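Local structure of methylenetetrahydrofolate--tRNA-(uracil-5-)-methyltransferase TrmFO (Thermus thermophilus, 3G5Q) at residues S161-Y166 with E300-G305; L319-E324 with L382-P387; A347-L352 with G377-L382. The protein probably catalyses the folate-dependent methylation of uridine 54 of tRNA to 5-methyluridine, using FAD as cofactor and NADH or NADPH as reductant. One frame throughout, in Å; residues are numbered along the deposited sequence.

In the fold
Contact 1 lies about 20 Å and 19 Å between centres from contacts 2 and 3, in the six-stranded antiparallel sheet, where it pairs strand 154-165 with the outermost strand 301-313. It is buried, and its grip is backbone hydrogen bonding, with apolar side chains beside it. Contacts 2 and 3 are neighbours, their centres 9 Å apart, and hold the same helix, 374-384, sharing Leu382; contact 3 is the nearer to the FAD. No hydrogen bond crosses either: contact 3 is a fully buried meeting of two helices, whereas contact 2, a turn against the helix end, is partly buried, with the Glu321 carboxylate at its margin. Leu323 of contact 2 packs on Thr349 of contact 3, and Ile163 of contact 1 reaches Tyr381.

Contact 1 (S161-Y166 with E300-G305); sequences SPIVLY and EIVRYG
Ile163 and Val302 meet through their CG2 methyls, 4.0 Å apart, and CD1 of Leu165 packs on CG1 of Val302 at 3.9 Å, these last two side chains crossing at about a right angle. With CG1 anti to the carbonyl carbon (chi1 -69°), Val302 keeps one methyl for each partner. Val164 and Ile301 form a non-hydrogen-bonded antiparallel pair whose CG1 atoms are 4.2 Å apart, while CG2 of Ile301 lies over the centre of the Tyr304 ring, 3.6 Å above its plane. The backbones of strands 154-165 and 301-313, at the border of a six-stranded antiparallel sheet, join here through a classic beta bulge: Val302 and Arg303 both face Ile163. The carbonyl O of Ile163 accepts from Val302 N at 2.8 Å and, weakly, from Arg303 N; Ile163 N returns a bond to Arg303 O, also 2.8 Å. Beyond the bulge, Leu165 N donates to Glu300 O at 2.9 Å. At the polar edge the extended Glu300 side chain runs beside Leu165, its OE1 3.7 Å from CD2 of Leu165, and its carboxylate forms salt bridges with Lys409 and Arg413. Arg303 bends at chi2 (-82°), bringing NH1 to Tyr304 O, while NH2 donates to Pro392 O.

Contact 2 (L319-E324 with L382-P387); sequences LGETLE and LATANP
Ala383 presses its CB methyl against the backbone of Gly320 and Glu321, 3.4 Å from Glu321 N. The same methyl is flanked by the Glu321 side chain, whose CD comes within 3.6 Å of Ala383 CB. Two torsions bring the carboxylate there: CG of Glu321 stands anti to the carbonyl carbon (chi1 -68°), and the chain then bends at chi2 (85°), folding the acid back over the alanine. From this position OE1 of Glu321 touches CG2 of Thr384 at 3.5 Å, the two side chains crossing at about a right angle. The methyl of Thr384 faces the acid, while its hydroxyl, set between backbone N and carbonyl carbon, bonds back to Arg380 O one helical turn earlier. The surface that receives the end of helix 374-384 is a type I beta turn from Gly320 to Leu323, closed by Leu323 N donating to Gly320 O at 2.8 Å; an ST turn overlaps its second half, Thr322 OG1 accepting from Glu324 N. Leu323, the last residue of the beta turn, reaches the helix with its extended side chain, CD2 lying 3.8 Å from CD1 of Leu382. These two leucines cross obliquely. Leu323 also packs on Val379 of the same helix and on Thr349 and Leu352 of helix 343-361, placing its isobutyl group between the two helices.

Contact 3 (A347-L352 with G377-L382); sequences AATGFL and GLVRYL
Leu378 opens the contact from helix 374-384, its CD2 methyl 4.2 Å from CG2 of Thr349 on helix 343-361. The short helical segments cross almost perpendicularly, at -81°, with axes 11.3 Å apart at closest approach, so side chains rather than backbones bridge the gap, and within these segments each helix contributes about one turn. Val379 comes next and makes the closest approach. Its two methyls meet the end of Leu352 tip to tip: CD2 of Leu352 lies 3.8 Å from CG1 of Val379 and 4.1 Å from CG2. The leucine gets there because its CG stands opposite the backbone N (chi1 -176°) and its chi2 of 56° sends CD2 outward to the valine. CG1 of Val379 also lies 4.4 Å from CG2 of Thr349, which makes this valine the one residue of its segment to touch both Thr349 and Leu352. One turn after Leu378 comes Leu382, whose CD1 completes the setting around the Thr349 methyl at 4.4 Å. That methyl therefore faces Leu378, Val379 and Leu382 together. The hydroxyl of Thr349 is engaged elsewhere: OG1 bonds to Gly335 N and to the carbonyl oxygens of Glu345 and Ser346. Phe351, which takes no part across these segments, packs on Glu15 and Thr19 of helix 11-22, whose first residues belong to the glycine-rich motif (Gly8 to Gly13) predicted to bind FAD; the side chain of Thr349 is about 7 Å from the bound FAD. All five residues that touch are buried, and what crosses between the helices is entirely hydrocarbon. With its polar atom already satisfied, the junction depends on the fit of methyl groups.

Contact 1 (S161-Y166 with E300-G305)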
loop_
_atom_site.group_PDB
_atom_site.type_symbol
_atom_site.label_atom_id
_atom_site.label_comp_id
_atom_site.label_asym_id
_atom_site.label_seq_id
_atom_site.Cartn_x
_atom_site.Cartn_y
_atom_site.Cartn_z
ATOM N N SER A 161 -8.591 8.737 2.165
ATOM C CA SER A 161 -8.771 9.471 3.412
ATOM C C SER A 161 -7.789 8.926 4.442
ATOM O O SER A 161 -7.314 7.796 4.307
ATOM C CB SER A 161 -10.205 9.310 3.923
ATOM O OG SER A 161 -10.467 7.951 4.240
ATOM N N PRO A 162 -7.473 9.732 5.471
ATOM C CA PRO A 162 -6.563 9.267 6.521
ATOM C C PRO A 162 -7.120 8.050 7.235
ATOM O O PRO A 162 -8.328 7.938 7.458
ATOM C CB PRO A 162 -6.508 10.446 7.490
ATOM C CG PRO A 162 -6.936 11.623 6.691
ATOM C CD PRO A 162 -7.919 11.118 5.698
ATOM N N ILE A 163 -6.226 7.146 7.591
ATOM C CA ILE A 163 -6.584 5.963 8.351
ATOM C C ILE A 163 -5.891 6.021 9.720
ATOM O O ILE A 163 -4.696 6.287 9.801
ATOM C CB ILE A 163 -6.198 4.691 7.578
ATOM C CG1 ILE A 163 -7.093 4.549 6.336
ATOM C CG2 ILE A 163 -6.288 3.449 8.471
ATOM C CD1 ILE A 163 -6.688 3.447 5.412
ATOM N N VAL A 164 -6.655 5.788 10.783
ATOM C CA VAL A 164 -6.127 5.801 12.137
ATOM C C VAL A 164 -6.162 4.422 12.797
ATOM O O VAL A 164 -6.944 3.552 12.424
ATOM C CB VAL A 164 -6.899 6.790 13.032
ATOM C CG1 VAL A 164 -6.749 8.200 12.505
ATOM C CG2 VAL A 164 -8.375 6.400 13.115
ATOM N N LEU A 165 -5.307 4.244 13.795
ATOM C CA LEU A 165 -5.271 3.030 14.595
ATOM C C LEU A 165 -6.474 3.004 15.553
ATOM O O LEU A 165 -6.685 3.932 16.329
ATOM C CB LEU A 165 -3.958 2.998 15.375
ATOM C CG LEU A 165 -3.149 1.711 15.416
ATOM C CD1 LEU A 165 -3.089 1.077 14.043
ATOM C CD2 LEU A 165 -1.738 1.999 15.936
ATOM N N TYR A 166 -7.270 1.944 15.482
ATOM C CA TYR A 166 -8.463 1.817 16.314
ATOM C C TYR A 166 -8.143 1.937 17.807
ATOM O O TYR A 166 -8.893 2.560 18.566
ATOM C CB TYR A 166 -9.164 0.494 16.011
ATOM C CG TYR A 166 -10.397 0.203 16.838
ATOM C CD1 TYR A 166 -11.650 0.688 16.463
ATOM C CD2 TYR A 166 -10.312 -0.580 17.981
ATOM C CE1 TYR A 166 -12.786 0.402 17.221
ATOM C CE2 TYR A 166 -11.437 -0.870 18.740
ATOM C CZ TYR A 166 -12.664 -0.376 18.359
ATOM O OH TYR A 166 -13.766 -0.678 19.123
ATOM N N GLU A 300 -3.665 7.876 16.262
ATOM C CA GLU A 300 -2.454 7.691 15.494
ATOM C C GLU A 300 -2.813 7.405 14.046
ATOM O O GLU A 300 -3.375 6.350 13.731
ATOM C CB GLU A 300 -1.613 6.543 16.058
ATOM C CG GLU A 300 -0.225 6.452 15.412
ATOM C CD GLU A 300 0.593 5.276 15.921
ATOM O OE1 GLU A 300 0.377 4.852 17.074
ATOM O OE2 GLU A 300 1.461 4.776 15.170
ATOM N N ILE A 301 -2.483 8.356 13.176
ATOM C CA ILE A 301 -2.637 8.184 11.740
ATOM C C ILE A 301 -1.560 7.246 11.219
ATOM O O ILE A 301 -0.368 7.529 11.370
ATOM C CB ILE A 301 -2.480 9.537 11.016
ATOM C CG1 ILE A 301 -3.418 10.578 11.628
ATOM C CG2 ILE A 301 -2.747 9.386 9.539
ATOM C CD1 ILE A 301 -3.365 11.909 10.918
ATOM N N VAL A 302 -1.971 6.137 10.604
ATOM C CA VAL A 302 -1.008 5.182 10.064
ATOM C C VAL A 302 -0.933 5.211 8.534
ATOM O O VAL A 302 0.003 4.677 7.943
ATOM C CB VAL A 302 -1.292 3.743 10.535
ATOM C CG1 VAL A 302 -0.993 3.608 12.034
ATOM C CG2 VAL A 302 -2.721 3.339 10.207
ATOM N N ARG A 303 -1.916 5.832 7.898
ATOM C CA ARG A 303 -1.878 6.012 6.447
ATOM C C ARG A 303 -2.523 7.343 6.118
ATOM O O ARG A 303 -3.733 7.503 6.267
ATOM C CB ARG A 303 -2.602 4.870 5.725
ATOM C CG ARG A 303 -2.271 4.762 4.224
ATOM C CD ARG A 303 -3.088 5.730 3.342
ATOM N NE ARG A 303 -2.944 5.352 1.939
ATOM C CZ ARG A 303 -2.257 6.019 1.008
ATOM N NH1 ARG A 303 -1.648 7.177 1.283
ATOM N NH2 ARG A 303 -2.195 5.512 -0.225
ATOM N N TYR A 304 -1.707 8.306 5.702
ATOM C CA TYR A 304 -2.194 9.651 5.399
ATOM C C TYR A 304 -3.002 9.730 4.107
ATOM O O TYR A 304 -2.831 8.922 3.197
ATOM C CB TYR A 304 -1.033 10.657 5.388
ATOM C CG TYR A 304 -0.563 11.014 6.782
ATOM C CD1 TYR A 304 -1.094 12.109 7.454
ATOM C CD2 TYR A 304 0.385 10.240 7.436
ATOM C CE1 TYR A 304 -0.679 12.434 8.726
ATOM C CE2 TYR A 304 0.799 10.548 8.719
ATOM C CZ TYR A 304 0.267 11.646 9.356
ATOM O OH TYR A 304 0.677 11.968 10.627
ATOM N N GLY A 305 -3.899 10.705 4.041
ATOM C CA GLY A 305 -4.725 10.882 2.867
ATOM C C GLY A 305 -3.930 11.409 1.688
ATOM O O GLY A 305 -2.960 12.150 1.861
#

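Contact 2 (L319-E324 with L382-P387)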
loop_
_atom_site.group_PDB
_atom_site.type_symbol
_atom_site.label_atom_id
_atom_site.label_comp_id
_atom_site.label_asym_id
_atom_site.label_seq_id
_atom_site.Cartn_x
_atom_site.Cartn_y
_atom_site.Cartn_z
ATOM N N LEU A 319 -7.366 -10.307 -5.696
ATOM C CA LEU A 319 -6.130 -11.003 -5.396
ATOM C C LEU A 319 -6.213 -11.811 -4.111
ATOM O O LEU A 319 -7.015 -11.517 -3.215
ATOM C CB LEU A 319 -4.971 -9.996 -5.280
ATOM C CG LEU A 319 -4.670 -9.108 -6.488
ATOM C CD1 LEU A 319 -3.601 -8.059 -6.147
ATOM C CD2 LEU A 319 -4.236 -9.960 -7.666
ATOM N N GLY A 320 -5.349 -12.814 -4.012
ATOM C CA GLY A 320 -5.159 -13.530 -2.764
ATOM C C GLY A 320 -3.939 -12.983 -2.046
ATOM O O GLY A 320 -3.214 -12.154 -2.606
ATOM N N GLU A 321 -3.713 -13.439 -0.811
ATOM C CA GLU A 321 -2.537 -13.049 -0.023
ATOM C C GLU A 321 -1.239 -13.458 -0.718
ATOM O O GLU A 321 -0.164 -12.940 -0.428
ATOM C CB GLU A 321 -2.578 -13.717 1.362
ATOM C CG GLU A 321 -3.695 -13.218 2.287
ATOM C CD GLU A 321 -5.032 -13.937 2.068
ATOM O OE1 GLU A 321 -5.958 -13.736 2.885
ATOM O OE2 GLU A 321 -5.161 -14.705 1.090
ATOM N N THR A 322 -1.347 -14.421 -1.616
ATOM C CA THR A 322 -0.218 -14.907 -2.394
ATOM C C THR A 322 0.094 -13.953 -3.552
ATOM O O THR A 322 1.122 -14.082 -4.229
ATOM C CB THR A 322 -0.599 -16.252 -2.991
ATOM O OG1 THR A 322 -1.811 -16.079 -3.732
ATOM C CG2 THR A 322 -0.851 -17.281 -1.876
ATOM N N LEU A 323 -0.806 -12.996 -3.767
ATOM C CA LEU A 323 -0.749 -12.063 -4.902
ATOM C C LEU A 323 -1.139 -12.699 -6.237
ATOM O O LEU A 323 -1.068 -12.060 -7.282
ATOM C CB LEU A 323 0.610 -11.364 -5.007
ATOM C CG LEU A 323 0.937 -10.506 -3.785
ATOM C CD1 LEU A 323 2.326 -9.910 -3.906
ATOM C CD2 LEU A 323 -0.128 -9.416 -3.580
ATOM N N GLU A 324 -1.541 -13.962 -6.194
ATOM C CA GLU A 324 -2.139 -14.613 -7.348
ATOM C C GLU A 324 -3.586 -14.155 -7.482
ATOM O O GLU A 324 -4.303 -14.036 -6.477
ATOM C CB GLU A 324 -2.124 -16.131 -7.156
ATOM C CG GLU A 324 -2.484 -16.919 -8.422
ATOM C CD GLU A 324 -2.349 -18.417 -8.213
ATOM O OE1 GLU A 324 -2.313 -18.854 -7.040
ATOM O OE2 GLU A 324 -2.282 -19.151 -9.216
ATOM N N LEU A 382 -4.111 -6.336 1.445
ATOM C CA LEU A 382 -4.480 -6.322 0.027
ATOM C C LEU A 382 -5.586 -7.338 -0.256
ATOM O O LEU A 382 -6.540 -7.037 -0.965
ATOM C CB LEU A 382 -3.273 -6.625 -0.874
ATOM C CG LEU A 382 -2.084 -5.649 -0.857
ATOM C CD1 LEU A 382 -0.997 -6.143 -1.799
ATOM C CD2 LEU A 382 -2.516 -4.232 -1.241
ATOM N N ALA A 383 -5.461 -8.537 0.306
ATOM C CA ALA A 383 -6.400 -9.606 -0.018
ATOM C C ALA A 383 -7.744 -9.500 0.687
ATOM O O ALA A 383 -8.745 -9.983 0.171
ATOM C CB ALA A 383 -5.776 -10.973 0.224
ATOM N N THR A 384 -7.791 -8.833 1.836
ATOM C CA THR A 384 -8.986 -8.907 2.685
ATOM C C THR A 384 -9.511 -7.564 3.196
ATOM O O THR A 384 -10.425 -7.528 4.026
ATOM C CB THR A 384 -8.726 -9.819 3.909
ATOM O OG1 THR A 384 -7.663 -9.266 4.702
ATOM C CG2 THR A 384 -8.329 -11.232 3.460
ATOM N N ALA A 385 -8.942 -6.461 2.724
ATOM C CA ALA A 385 -9.401 -5.152 3.189
ATOM C C ALA A 385 -10.811 -4.901 2.666
ATOM O O ALA A 385 -11.290 -5.620 1.788
ATOM C CB ALA A 385 -8.440 -4.045 2.728
ATOM N N ASN A 386 -11.478 -3.894 3.216
ATOM C CA ASN A 386 -12.785 -3.463 2.728
ATOM C C ASN A 386 -12.733 -3.145 1.219
ATOM O O ASN A 386 -12.023 -2.237 0.795
ATOM C CB ASN A 386 -13.246 -2.236 3.533
ATOM C CG ASN A 386 -14.708 -1.877 3.294
ATOM O OD1 ASN A 386 -15.253 -2.120 2.222
ATOM N ND2 ASN A 386 -15.345 -1.286 4.301
ATOM N N PRO A 387 -13.499 -3.885 0.404
ATOM C CA PRO A 387 -13.418 -3.730 -1.054
ATOM C C PRO A 387 -14.119 -2.483 -1.587
ATOM O O PRO A 387 -13.774 -2.025 -2.672
ATOM C CB PRO A 387 -14.165 -4.964 -1.595
ATOM C CG PRO A 387 -14.831 -5.612 -0.406
ATOM C CD PRO A 387 -14.595 -4.781 0.812
#

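Contact 3 (A347-L352 with G377-L382)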
loop_
_atom_site.group_PDB
_atom_site.type_symbol
_atom_site.label_atom_id
_atom_site.label_comp_id
_atom_site.label_asym_id
_atom_site.label_seq_id
_atom_site.Cartn_x
_atom_site.Cartn_y
_atom_site.Cartn_z
ATOM N N ALA A 347 8.688 -3.360 -4.384
ATOM C CA ALA A 347 9.723 -4.388 -4.494
ATOM C C ALA A 347 9.365 -5.638 -3.699
ATOM O O ALA A 347 9.591 -6.762 -4.149
ATOM C CB ALA A 347 11.067 -3.844 -4.028
ATOM N N ALA A 348 8.799 -5.443 -2.517
ATOM C CA ALA A 348 8.523 -6.571 -1.627
ATOM C C ALA A 348 7.369 -7.440 -2.129
ATOM O O ALA A 348 7.389 -8.668 -1.965
ATOM C CB ALA A 348 8.254 -6.085 -0.229
ATOM N N THR A 349 6.367 -6.810 -2.735
ATOM C CA THR A 349 5.276 -7.557 -3.350
ATOM C C THR A 349 5.770 -8.191 -4.652
ATOM O O THR A 349 5.333 -9.286 -5.022
ATOM C CB THR A 349 3.999 -6.689 -3.597
ATOM O OG1 THR A 349 4.320 -5.529 -4.390
ATOM C CG2 THR A 349 3.395 -6.239 -2.271
ATOM N N GLY A 350 6.679 -7.503 -5.338
ATOM C CA GLY A 350 7.368 -8.077 -6.487
ATOM C C GLY A 350 8.050 -9.385 -6.085
ATOM O O GLY A 350 7.892 -10.417 -6.742
ATOM N N PHE A 351 8.784 -9.355 -4.980
ATOM C CA PHE A 351 9.425 -10.570 -4.462
ATOM C C PHE A 351 8.447 -11.725 -4.249
ATOM O O PHE A 351 8.683 -12.845 -4.707
ATOM C CB PHE A 351 10.171 -10.257 -3.163
ATOM C CG PHE A 351 10.432 -11.467 -2.294
ATOM C CD1 PHE A 351 11.486 -12.317 -2.566
ATOM C CD2 PHE A 351 9.651 -11.720 -1.176
ATOM C CE1 PHE A 351 11.737 -13.423 -1.758
ATOM C CE2 PHE A 351 9.901 -12.818 -0.356
ATOM C CZ PHE A 351 10.945 -13.674 -0.653
ATOM N N LEU A 352 7.356 -11.456 -3.535
ATOM C CA LEU A 352 6.370 -12.488 -3.243
ATOM C C LEU A 352 5.720 -13.022 -4.517
ATOM O O LEU A 352 5.616 -14.231 -4.701
ATOM C CB LEU A 352 5.298 -11.979 -2.275
ATOM C CG LEU A 352 4.280 -13.054 -1.847
ATOM C CD1 LEU A 352 4.980 -14.263 -1.222
ATOM C CD2 LEU A 352 3.254 -12.484 -0.871
ATOM N N GLY A 377 1.642 -8.753 6.807
ATOM C CA GLY A 377 0.543 -7.871 7.154
ATOM C C GLY A 377 0.055 -7.097 5.940
ATOM O O GLY A 377 -1.141 -6.870 5.771
ATOM N N LEU A 378 0.989 -6.694 5.088
ATOM C CA LEU A 378 0.655 -5.936 3.897
ATOM C C LEU A 378 -0.188 -6.749 2.885
ATOM O O LEU A 378 -1.188 -6.255 2.381
ATOM C CB LEU A 378 1.934 -5.413 3.238
ATOM C CG LEU A 378 1.774 -4.524 1.999
ATOM C CD1 LEU A 378 1.018 -3.260 2.350
ATOM C CD2 LEU A 378 3.144 -4.180 1.411
ATOM N N VAL A 379 0.210 -7.986 2.585
ATOM C CA VAL A 379 -0.527 -8.766 1.583
ATOM C C VAL A 379 -1.871 -9.279 2.125
ATOM O O VAL A 379 -2.827 -9.462 1.373
ATOM C CB VAL A 379 0.310 -9.903 0.951
ATOM C CG1 VAL A 379 1.505 -9.317 0.181
ATOM C CG2 VAL A 379 0.773 -10.914 2.012
ATOM N N ARG A 380 -1.945 -9.481 3.434
ATOM C CA ARG A 380 -3.211 -9.847 4.060
ATOM C C ARG A 380 -4.193 -8.718 3.862
ATOM O O ARG A 380 -5.356 -8.938 3.547
ATOM C CB ARG A 380 -3.022 -10.121 5.560
ATOM C CG ARG A 380 -2.613 -11.550 5.840
ATOM C CD ARG A 380 -2.156 -11.749 7.272
ATOM N NE ARG A 380 -1.821 -13.151 7.477
ATOM C CZ ARG A 380 -0.719 -13.724 7.009
ATOM N NH1 ARG A 380 0.172 -13.003 6.343
ATOM N NH2 ARG A 380 -0.499 -15.013 7.219
ATOM N N TYR A 381 -3.709 -7.495 4.029
ATOM C CA TYR A 381 -4.557 -6.333 3.852
ATOM C C TYR A 381 -5.030 -6.205 2.398
ATOM O O TYR A 381 -6.209 -5.986 2.153
ATOM C CB TYR A 381 -3.828 -5.074 4.306
ATOM C CG TYR A 381 -4.668 -3.837 4.239
ATOM C CD1 TYR A 381 -5.370 -3.387 5.354
ATOM C CD2 TYR A 381 -4.761 -3.105 3.063
ATOM C CE1 TYR A 381 -6.145 -2.234 5.287
ATOM C CE2 TYR A 381 -5.531 -1.954 2.990
ATOM C CZ TYR A 381 -6.219 -1.526 4.102
ATOM O OH TYR A 381 -6.980 -0.375 4.031
ATOM N N LEU A 382 -4.111 -6.336 1.445
ATOM C CA LEU A 382 -4.480 -6.322 0.027
ATOM C C LEU A 382 -5.586 -7.338 -0.256
ATOM O O LEU A 382 -6.540 -7.037 -0.965
ATOM C CB LEU A 382 -3.273 -6.625 -0.874
ATOM C CG LEU A 382 -2.084 -5.649 -0.857
ATOM C CD1 LEU A 382 -0.997 -6.143 -1.799
ATOM C CD2 LEU A 382 -2.516 -4.232 -1.241
#